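Long-range contacts in alpha-L-rhamnosidase (Aspergillus terreus, PDB 6GSZ), which probably hydrolyses terminal non-reducing alpha-L-rhamnose residues from alpha-L-rhamnosides, as a calcium-binding glycosidase built from several domains: residues 31-36 with 856-861; 786-791 with 838-843. One frame throughout, in Å; residues are numbered along the deposited sequence.

Contact 1 (31-36 with 856-861)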
ATOM      1  N   GLY A  31      22.384   1.601 -16.829  1.00 25.51           N
ATOM      2  CA  GLY A  31      23.611   1.347 -17.540  1.00 25.12           C
ATOM      3  C   GLY A  31      24.326   0.133 -16.992  1.00 22.87           C
ATOM      4  O   GLY A  31      24.105  -0.266 -15.912  1.00 25.57           O
ATOM      5  N   ASN A  32      25.226  -0.425 -17.789  1.00 26.02           N
ATOM      6  CA  ASN A  32      25.881  -1.688 -17.460  1.00 25.29           C
ATOM      7  C   ASN A  32      27.353  -1.462 -17.065  1.00 24.03           C
ATOM      8  O   ASN A  32      28.115  -2.422 -16.967  1.00 28.42           O
ATOM      9  CB  ASN A  32      25.736  -2.702 -18.610  1.00 29.62           C
ATOM     10  CG  ASN A  32      26.459  -2.261 -19.863  1.00 35.57           C
ATOM     11  OD1 ASN A  32      26.891  -1.118 -19.939  1.00 39.18           O
ATOM     12  ND2 ASN A  32      26.585  -3.139 -20.859  1.00 50.86           N
ATOM     13  N   VAL A  33      27.734  -0.215 -16.766  1.00 21.99           N
ATOM     14  CA  VAL A  33      29.092   0.122 -16.367  1.00 22.87           C
ATOM     15  C   VAL A  33      29.549  -0.749 -15.176  1.00 21.16           C
ATOM     16  O   VAL A  33      28.805  -1.019 -14.251  1.00 20.44           O
ATOM     17  CB  VAL A  33      29.197   1.622 -16.048  1.00 26.70           C
ATOM     18  CG1 VAL A  33      28.305   2.046 -14.872  1.00 21.89           C
ATOM     19  CG2 VAL A  33      30.636   2.027 -15.826  1.00 32.12           C
ATOM     20  N   SER A  34      30.833  -1.101 -15.199  1.00 22.50           N
ATOM     21  CA  SER A  34      31.496  -1.957 -14.235  1.00 20.89           C
ATOM     22  C   SER A  34      32.143  -1.142 -13.112  1.00 18.70           C
ATOM     23  O   SER A  34      32.867  -0.183 -13.372  1.00 23.93           O
ATOM     24  CB  SER A  34      32.557  -2.809 -14.910  1.00 24.28           C
ATOM     25  OG  SER A  34      31.971  -3.841 -15.684  1.00 33.56           O
ATOM     26  N   ASP A  35      31.923  -1.591 -11.872  1.00 18.40           N
ATOM     27  CA  ASP A  35      32.602  -1.084 -10.665  1.00 18.04           C
ATOM     28  C   ASP A  35      32.516   0.440 -10.569  1.00 19.69           C
ATOM     29  O   ASP A  35      33.463   1.117 -10.169  1.00 21.96           O
ATOM     30  CB  ASP A  35      34.078  -1.498 -10.651  1.00 20.82           C
ATOM     31  CG  ASP A  35      34.276  -2.961 -10.409  1.00 31.47           C
ATOM     32  OD1 ASP A  35      33.500  -3.570  -9.678  1.00 38.63           O
ATOM     33  OD2 ASP A  35      35.267  -3.462 -10.929  1.00 48.40           O
ATOM     34  N   TRP A  36      31.334   0.985 -10.862  1.00 17.39           N
ATOM     35  CA  TRP A  36      31.183   2.422 -10.913  1.00 18.03           C
ATOM     36  C   TRP A  36      30.652   2.956  -9.579  1.00 14.83           C
ATOM     37  O   TRP A  36      29.664   2.427  -9.044  1.00 15.61           O
ATOM     38  CB  TRP A  36      30.237   2.796 -12.058  1.00 17.92           C
ATOM     39  CG  TRP A  36      30.185   4.264 -12.342  1.00 16.46           C
ATOM     40  CD1 TRP A  36      30.928   4.948 -13.254  1.00 18.42           C
ATOM     41  CD2 TRP A  36      29.312   5.237 -11.723  1.00 15.46           C
ATOM     42  NE1 TRP A  36      30.609   6.275 -13.235  1.00 17.39           N
ATOM     43  CE2 TRP A  36      29.619   6.482 -12.308  1.00 16.39           C
ATOM     44  CE3 TRP A  36      28.319   5.191 -10.725  1.00 14.25           C
ATOM     45  CZ2 TRP A  36      28.977   7.659 -11.930  1.00 15.28           C
ATOM     46  CZ3 TRP A  36      27.673   6.357 -10.376  1.00 15.86           C
ATOM     47  CH2 TRP A  36      27.979   7.567 -10.982  1.00 16.19           C
ATOM     48  N   VAL A 856      31.630  -7.554  -5.084  1.00 15.33           N
ATOM     49  CA  VAL A 856      31.613  -7.036  -6.420  1.00 16.60           C
ATOM     50  C   VAL A 856      31.045  -5.618  -6.422  1.00 16.66           C
ATOM     51  O   VAL A 856      30.214  -5.306  -5.569  1.00 18.71           O
ATOM     52  CB  VAL A 856      30.773  -7.907  -7.374  1.00 17.75           C
ATOM     53  CG1 VAL A 856      31.323  -9.280  -7.535  1.00 23.20           C
ATOM     54  CG2 VAL A 856      29.310  -8.007  -6.989  1.00 19.11           C
ATOM     55  N   GLY A 857      31.427  -4.855  -7.466  1.00 16.46           N
ATOM     56  CA  GLY A 857      30.825  -3.579  -7.763  1.00 16.18           C
ATOM     57  C   GLY A 857      29.787  -3.704  -8.869  1.00 17.00           C
ATOM     58  O   GLY A 857      29.295  -4.806  -9.186  1.00 17.72           O
ATOM     59  N   SER A 858      29.389  -2.556  -9.407  1.00 15.08           N
ATOM     60  CA  SER A 858      28.292  -2.522 -10.378  1.00 14.53           C
ATOM     61  C   SER A 858      28.639  -3.318 -11.641  1.00 16.49           C
ATOM     62  O   SER A 858      29.835  -3.566 -11.962  1.00 17.54           O
ATOM     63  CB  SER A 858      27.923  -1.103 -10.767  1.00 13.94           C
ATOM     64  OG  SER A 858      28.954  -0.466 -11.528  1.00 16.02           O
ATOM     65  N   GLY A 859      27.594  -3.742 -12.348  1.00 16.44           N
ATOM     66  CA  GLY A 859      27.711  -4.381 -13.647  1.00 17.35           C
ATOM     67  C   GLY A 859      26.971  -5.698 -13.677  1.00 17.49           C
ATOM     68  O   GLY A 859      26.169  -5.986 -12.797  1.00 20.56           O
ATOM     69  N   VAL A 860      27.237  -6.481 -14.719  1.00 20.26           N
ATOM     70  CA  VAL A 860      26.601  -7.762 -14.914  1.00 19.99           C
ATOM     71  C   VAL A 860      27.687  -8.809 -14.699  1.00 20.45           C
ATOM     72  O   VAL A 860      28.723  -8.797 -15.390  1.00 27.52           O
ATOM     73  CB  VAL A 860      25.967  -7.894 -16.311  1.00 22.17           C
ATOM     74  CG1 VAL A 860      25.347  -9.272 -16.524  1.00 26.43           C
ATOM     75  CG2 VAL A 860      24.921  -6.810 -16.552  1.00 23.78           C
ATOM     76  N   HIS A 861      27.477  -9.648 -13.685  1.00 17.99           N
ATOM     77  CA  HIS A 861      28.425 -10.645 -13.271  1.00 18.34           C
ATOM     78  C   HIS A 861      27.875 -12.046 -13.544  1.00 19.39           C
ATOM     79  O   HIS A 861      26.752 -12.325 -13.177  1.00 19.42           O
ATOM     80  CB  HIS A 861      28.769 -10.484 -11.782  1.00 21.73           C
ATOM     81  CG  HIS A 861      29.219  -9.112 -11.418  1.00 21.85           C
ATOM     82  ND1 HIS A 861      30.532  -8.700 -11.556  1.00 27.35           N
ATOM     83  CD2 HIS A 861      28.527  -8.052 -10.949  1.00 22.13           C
ATOM     84  CE1 HIS A 861      30.626  -7.437 -11.174  1.00 31.00           C
ATOM     85  NE2 HIS A 861      29.404  -7.017 -10.799  1.00 22.49           N
TER
HETATM   86  O   HOH W   1      28.585  -5.012 -16.955  0.50 22.67           O
HETATM   87  O   HOH W   2      33.527  -5.955  -9.103  1.00 31.12           O
HETATM   88  O   HOH W   3      32.186  -4.926 -12.030  1.00 45.61           O
HETATM   89  O   HOH W   4      29.970  -0.109  -7.920  1.00 16.26           O

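Contact 2 (786-791 with 838-843). With CA (calcium ion), chain M.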
ATOM      1  N   ARG A 786      22.177   0.186  -0.804  1.00 11.85           N
ATOM      2  CA  ARG A 786      23.443   0.607  -1.408  1.00 12.79           C
ATOM      3  C   ARG A 786      24.484  -0.516  -1.319  1.00 12.70           C
ATOM      4  O   ARG A 786      25.480  -0.527  -2.088  1.00 14.26           O
ATOM      5  CB  ARG A 786      23.976   1.840  -0.677  1.00 13.61           C
ATOM      6  CG  ARG A 786      25.112   2.574  -1.376  1.00 14.64           C
ATOM      7  CD  ARG A 786      25.685   3.653  -0.448  1.00 17.58           C
ATOM      8  NE  ARG A 786      26.345   3.050   0.724  1.00 17.18           N
ATOM      9  CZ  ARG A 786      27.645   2.788   0.854  1.00 17.03           C
ATOM     10  NH1 ARG A 786      28.490   3.178  -0.096  1.00 18.75           N
ATOM     11  NH2 ARG A 786      28.029   2.091   1.914  1.00 18.10           N
ATOM     12  N   ARG A 787      24.253  -1.455  -0.390  1.00 12.47           N
ATOM     13  CA  ARG A 787      25.008  -2.693  -0.343  1.00 12.64           C
ATOM     14  C   ARG A 787      23.983  -3.823  -0.383  1.00 11.85           C
ATOM     15  O   ARG A 787      22.891  -3.679   0.224  1.00 12.69           O
ATOM     16  CB  ARG A 787      25.824  -2.821   0.955  1.00 14.70           C
ATOM     17  CG  ARG A 787      26.896  -1.765   1.122  1.00 16.73           C
ATOM     18  CD  ARG A 787      27.986  -2.137   0.127  1.00 19.47           C
ATOM     19  NE  ARG A 787      29.152  -1.249   0.133  1.00 19.51           N
ATOM     20  CZ  ARG A 787      29.298  -0.214  -0.679  1.00 20.67           C
ATOM     21  NH1 ARG A 787      28.302   0.111  -1.491  1.00 19.80           N
ATOM     22  NH2 ARG A 787      30.420   0.497  -0.641  1.00 23.33           N
ATOM     23  N   ILE A 788      24.213  -4.807  -1.235  1.00 13.15           N
ATOM     24  CA  ILE A 788      23.275  -5.840  -1.569  1.00 13.81           C
ATOM     25  C   ILE A 788      23.861  -7.208  -1.220  1.00 13.99           C
ATOM     26  O   ILE A 788      25.037  -7.467  -1.530  1.00 16.21           O
ATOM     27  CB  ILE A 788      22.907  -5.762  -3.062  1.00 13.85           C
ATOM     28  CG1 ILE A 788      22.486  -4.334  -3.410  1.00 15.29           C
ATOM     29  CG2 ILE A 788      21.852  -6.796  -3.426  1.00 15.78           C
ATOM     30  CD1 ILE A 788      22.173  -4.105  -4.866  1.00 17.58           C
ATOM     31  N   ASN A 789      23.070  -8.102  -0.626  1.00 13.71           N
ATOM     32  CA  ASN A 789      23.490  -9.524  -0.468  0.60 14.48           C
ATOM     33  C   ASN A 789      22.798 -10.303  -1.591  1.00 14.51           C
ATOM     34  O   ASN A 789      21.600 -10.080  -1.856  1.00 15.48           O
ATOM     35  CB  ASN A 789      23.231 -10.011   0.972  0.60 17.02           C
ATOM     36  CG  ASN A 789      23.925 -11.308   1.362  0.60 18.49           C
ATOM     37  OD1 ASN A 789      25.163 -11.352   1.515  0.60 23.16           O
ATOM     38  ND2 ASN A 789      23.144 -12.366   1.601  0.60 20.58           N
ATOM     39  N   ILE A 790      23.571 -11.157  -2.260  1.00 13.63           N
ATOM     40  CA  ILE A 790      23.092 -11.987  -3.336  1.00 14.34           C
ATOM     41  C   ILE A 790      23.409 -13.432  -2.981  1.00 14.42           C
ATOM     42  O   ILE A 790      24.569 -13.885  -3.184  1.00 14.83           O
ATOM     43  CB  ILE A 790      23.652 -11.582  -4.707  1.00 14.75           C
ATOM     44  CG1 ILE A 790      23.379 -10.099  -4.952  1.00 15.57           C
ATOM     45  CG2 ILE A 790      23.036 -12.469  -5.771  1.00 16.63           C
ATOM     46  CD1 ILE A 790      23.790  -9.583  -6.299  1.00 17.57           C
ATOM     47  N   GLU A 791      22.445 -14.115  -2.374  1.00 14.38           N
ATOM     48  CA  GLU A 791      22.660 -15.419  -1.732  1.00 14.25           C
ATOM     49  C   GLU A 791      21.491 -16.325  -2.144  1.00 15.16           C
ATOM     50  O   GLU A 791      20.585 -16.574  -1.364  1.00 15.32           O
ATOM     51  CB  GLU A 791      22.827 -15.234  -0.206  1.00 16.43           C
ATOM     52  CG  GLU A 791      23.141 -16.499   0.598  1.00 18.65           C
ATOM     53  CD  GLU A 791      23.437 -16.271   2.085  1.00 25.23           C
ATOM     54  OE1 GLU A 791      23.492 -15.122   2.531  1.00 32.90           O
ATOM     55  OE2 GLU A 791      23.577 -17.226   2.847  1.00 33.16           O
ATOM     56  N   PRO A 838      24.754   0.750 -10.718  1.00 12.60           N
ATOM     57  CA  PRO A 838      25.742   1.788 -10.484  1.00 13.24           C
ATOM     58  C   PRO A 838      25.624   2.319  -9.049  1.00 13.51           C
ATOM     59  O   PRO A 838      24.531   2.543  -8.536  1.00 13.59           O
ATOM     60  CB  PRO A 838      25.435   2.845 -11.558  1.00 14.62           C
ATOM     61  CG  PRO A 838      24.766   2.060 -12.658  1.00 14.97           C
ATOM     62  CD  PRO A 838      23.963   1.005 -11.940  1.00 15.37           C
ATOM     63  N   ASN A 839      26.769   2.633  -8.451  1.00 13.81           N
ATOM     64  CA  ASN A 839      26.894   3.272  -7.138  1.00 12.09           C
ATOM     65  C   ASN A 839      26.610   2.314  -5.976  1.00 13.03           C
ATOM     66  O   ASN A 839      26.494   2.781  -4.827  1.00 15.88           O
ATOM     67  CB  ASN A 839      26.037   4.543  -7.035  1.00 13.12           C
ATOM     68  CG  ASN A 839      26.733   5.622  -6.228  1.00 12.17           C
ATOM     69  OD1 ASN A 839      27.978   5.606  -6.106  1.00 13.63           O
ATOM     70  ND2 ASN A 839      25.988   6.577  -5.687  1.00 14.23           N
ATOM     71  N   THR A 840      26.473   1.007  -6.263  1.00 13.04           N
ATOM     72  CA  THR A 840      26.277   0.002  -5.212  1.00 13.42           C
ATOM     73  C   THR A 840      27.389  -1.056  -5.295  1.00 13.45           C
ATOM     74  O   THR A 840      28.093  -1.154  -6.308  1.00 14.18           O
ATOM     75  CB  THR A 840      24.896  -0.659  -5.300  1.00 12.65           C
ATOM     76  OG1 THR A 840      24.825  -1.574  -6.410  1.00 13.96           O
ATOM     77  CG2 THR A 840      23.786   0.371  -5.382  1.00 14.45           C
ATOM     78  N   ARG A 841      27.413  -1.897  -4.259  1.00 13.25           N
ATOM     79  CA  ARG A 841      28.279  -3.069  -4.224  1.00 13.65           C
ATOM     80  C   ARG A 841      27.468  -4.228  -3.657  1.00 13.96           C
ATOM     81  O   ARG A 841      26.441  -4.004  -2.969  1.00 14.97           O
ATOM     82  CB  ARG A 841      29.569  -2.880  -3.426  1.00 15.19           C
ATOM     83  CG  ARG A 841      30.491  -1.803  -3.976  1.00 16.68           C
ATOM     84  CD  ARG A 841      31.835  -1.758  -3.318  1.00 20.18           C
ATOM     85  NE  ARG A 841      32.599  -3.005  -3.458  1.00 23.29           N
ATOM     86  CZ  ARG A 841      33.288  -3.359  -4.557  1.00 20.99           C
ATOM     87  NH1 ARG A 841      33.355  -2.562  -5.616  1.00 23.23           N
ATOM     88  NH2 ARG A 841      33.974  -4.489  -4.572  1.00 27.82           N
ATOM     89  N   ALA A 842      27.868  -5.448  -3.983  1.00 15.69           N
ATOM     90  CA  ALA A 842      27.181  -6.615  -3.504  1.00 15.06           C
ATOM     91  C   ALA A 842      28.182  -7.648  -2.966  1.00 14.11           C
ATOM     92  O   ALA A 842      29.367  -7.656  -3.322  1.00 16.80           O
ATOM     93  CB  ALA A 842      26.349  -7.212  -4.608  1.00 16.28           C
ATOM     94  N   THR A 843      27.671  -8.520  -2.105  1.00 14.45           N
ATOM     95  CA  THR A 843      28.345  -9.730  -1.709  1.00 15.52           C
ATOM     96  C   THR A 843      27.572 -10.905  -2.308  1.00 16.53           C
ATOM     97  O   THR A 843      26.391 -11.089  -1.987  1.00 16.25           O
ATOM     98  CB  THR A 843      28.446  -9.881  -0.186  1.00 20.25           C
ATOM     99  OG1 THR A 843      29.173  -8.764   0.300  1.00 23.22           O
ATOM    100  CG2 THR A 843      29.178 -11.140   0.231  1.00 22.44           C
TER
HETATM  101 CA    CA M 931      23.411 -15.805   4.808  1.00 40.81          CA
HETATM  102  O   HOH W   5      27.763   4.236  -2.901  1.00 24.07           O
HETATM  103  O   HOH W   6      29.128   1.755  -3.523  1.00 34.05           O
HETATM  104  O   HOH W   7      27.153  -6.111   0.565  1.00 48.43           O
HETATM  105  O   HOH W   8      21.750 -13.689   4.730  1.00 58.06           O
HETATM  106  O   HOH W   9      24.178 -13.315   4.451  1.00 72.26           O
HETATM  107  O   HOH W  10      25.966 -15.251   4.353  1.00 50.27           O
HETATM  108  O   HOH W  11      24.807 -17.652   5.125  0.50 36.49           O
HETATM  109  O   HOH W  12      22.839 -17.508   6.332  1.00 60.06           O

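Contact 1 (31-36 with 856-861)
The hydroxyl of Ser858 sits between two backbone groups of the 31-36 loop: OG donates to Val33 O at 2.8 Å and accepts the amide of Trp36, N to OG 2.9 Å, along an almost straight line (171° at the hydrogen). Its chi1 of 68° places OG between its own backbone N and carbonyl carbon, the rotation that lets one buried hydroxyl take both partners. Ser858 O accepts Asp35 N at 2.9 Å, the donor standing above the carbonyl plane, and Ser34 CA adds a CA-H...O contact to it. One serine thus grips four consecutive residues of the loop. Asp35 continues the contact with its carboxylate: OD1 lies 3.3 Å from Gly857 CA and takes a weak, bent bond from Gly857 N, while a water accepts from Gly857 N and donates to OD1 at 2.5 Å. A second water donates to Ser858 O and weakly to OD1, and others link Asn32 O to Val860 N and Trp36 O to Ser858 N. The loop joins strands 25-30 and 38-46 in the N-terminal immunoglobulin-like domain, whereas 856-861 runs from the end of strand 853-856 through a turn into strand 859-868 of the C-terminal domain, so the bonds cross a domain interface. The backbone O of Asp35 is also a calcium ligand. His861 NE2 donates to Gly857 O at 2.7 Å, bracing the turn from within, and Val856 CB lies over one face of the imidazole. Farther out, Asn32 O packs against Gly859 CA at 3.9 Å; at the glycine's phi of 127° a CB would jam against the preceding carbonyl O. Trp36 meets Ser858 OG through CB, 3.5 Å away; its indole packs edge-to-face with Phe29, and NE1 donates to His91 O.

Contact 2 (786-791 with 838-843)
Strands 787-790 and 841-843 run parallel, their axes 4.6 Å apart at closest approach and their directions 30° apart, with Arg787, Ile788 and Asn789 paired to Arg841, Ala842 and Thr843. Backbone bonds zigzag between them: Arg786 O accepts Arg841 N, Arg841 O accepts Ile788 N, Ile788 O accepts Thr843 N and Thr843 O accepts Ile790 N (2.8 Å). Arg787 bends at chi2 (-73°), which lays its guanidinium beside the chain of Arg841; the CB-to-CD chain of Arg841 runs over one face, CB toward its rim, with Arg787 CZ to Arg841 CB 3.8 Å, and Arg786 NH2 lies over the other, Arg786 NE being held in a salt bridge by Glu782. Arg787 NH1 also donates to Arg786 O at 3.0 Å, reaching it from the face opposite Arg841 N. The two guanidinium planes of Arg787 and Arg841 are 77° apart; Arg841 NE turns to Asp855 in a salt bridge. On the opposite sheet face Ala842 CB meets Ile788 CB at 4.0 Å and Ile790 CD1 at 3.9 Å, a buried apolar cluster continued by Val836 and Ala812. Near the strand end, Glu791 chelates calcium through OE1 and OE2 with five waters. This parallel pair is the centre of a four-stranded mixed sheet, which packs on an antiparallel sheet as one half of the C-terminal beta-sandwich.

Overall arrangement
From the N terminus, the chain passes through loop 31-36 of the immunoglobulin-like domain, then the intervening beta domains and the six-hairpin glycosidase domain, an (alpha/alpha)6 barrel as in this family, before it reaches 786-791. Contact 2 closes an excursion of 46 residues, rich in strand and without helix, when 838-843 returns beside 786-791. Only afterwards does 856-861 come back to 31-36, so contact 1 closes a loop of 819 residues that encloses contact 2. The centres are about 10 Å apart, and the two meet directly: Ala842 N lies 2.8 Å from Val856 O and Asn839 N 3.0 Å from Trp36 O. Contact 1 ties the N-terminal domain to the C-terminal one; contact 2 joins neighbouring strands inside the latter.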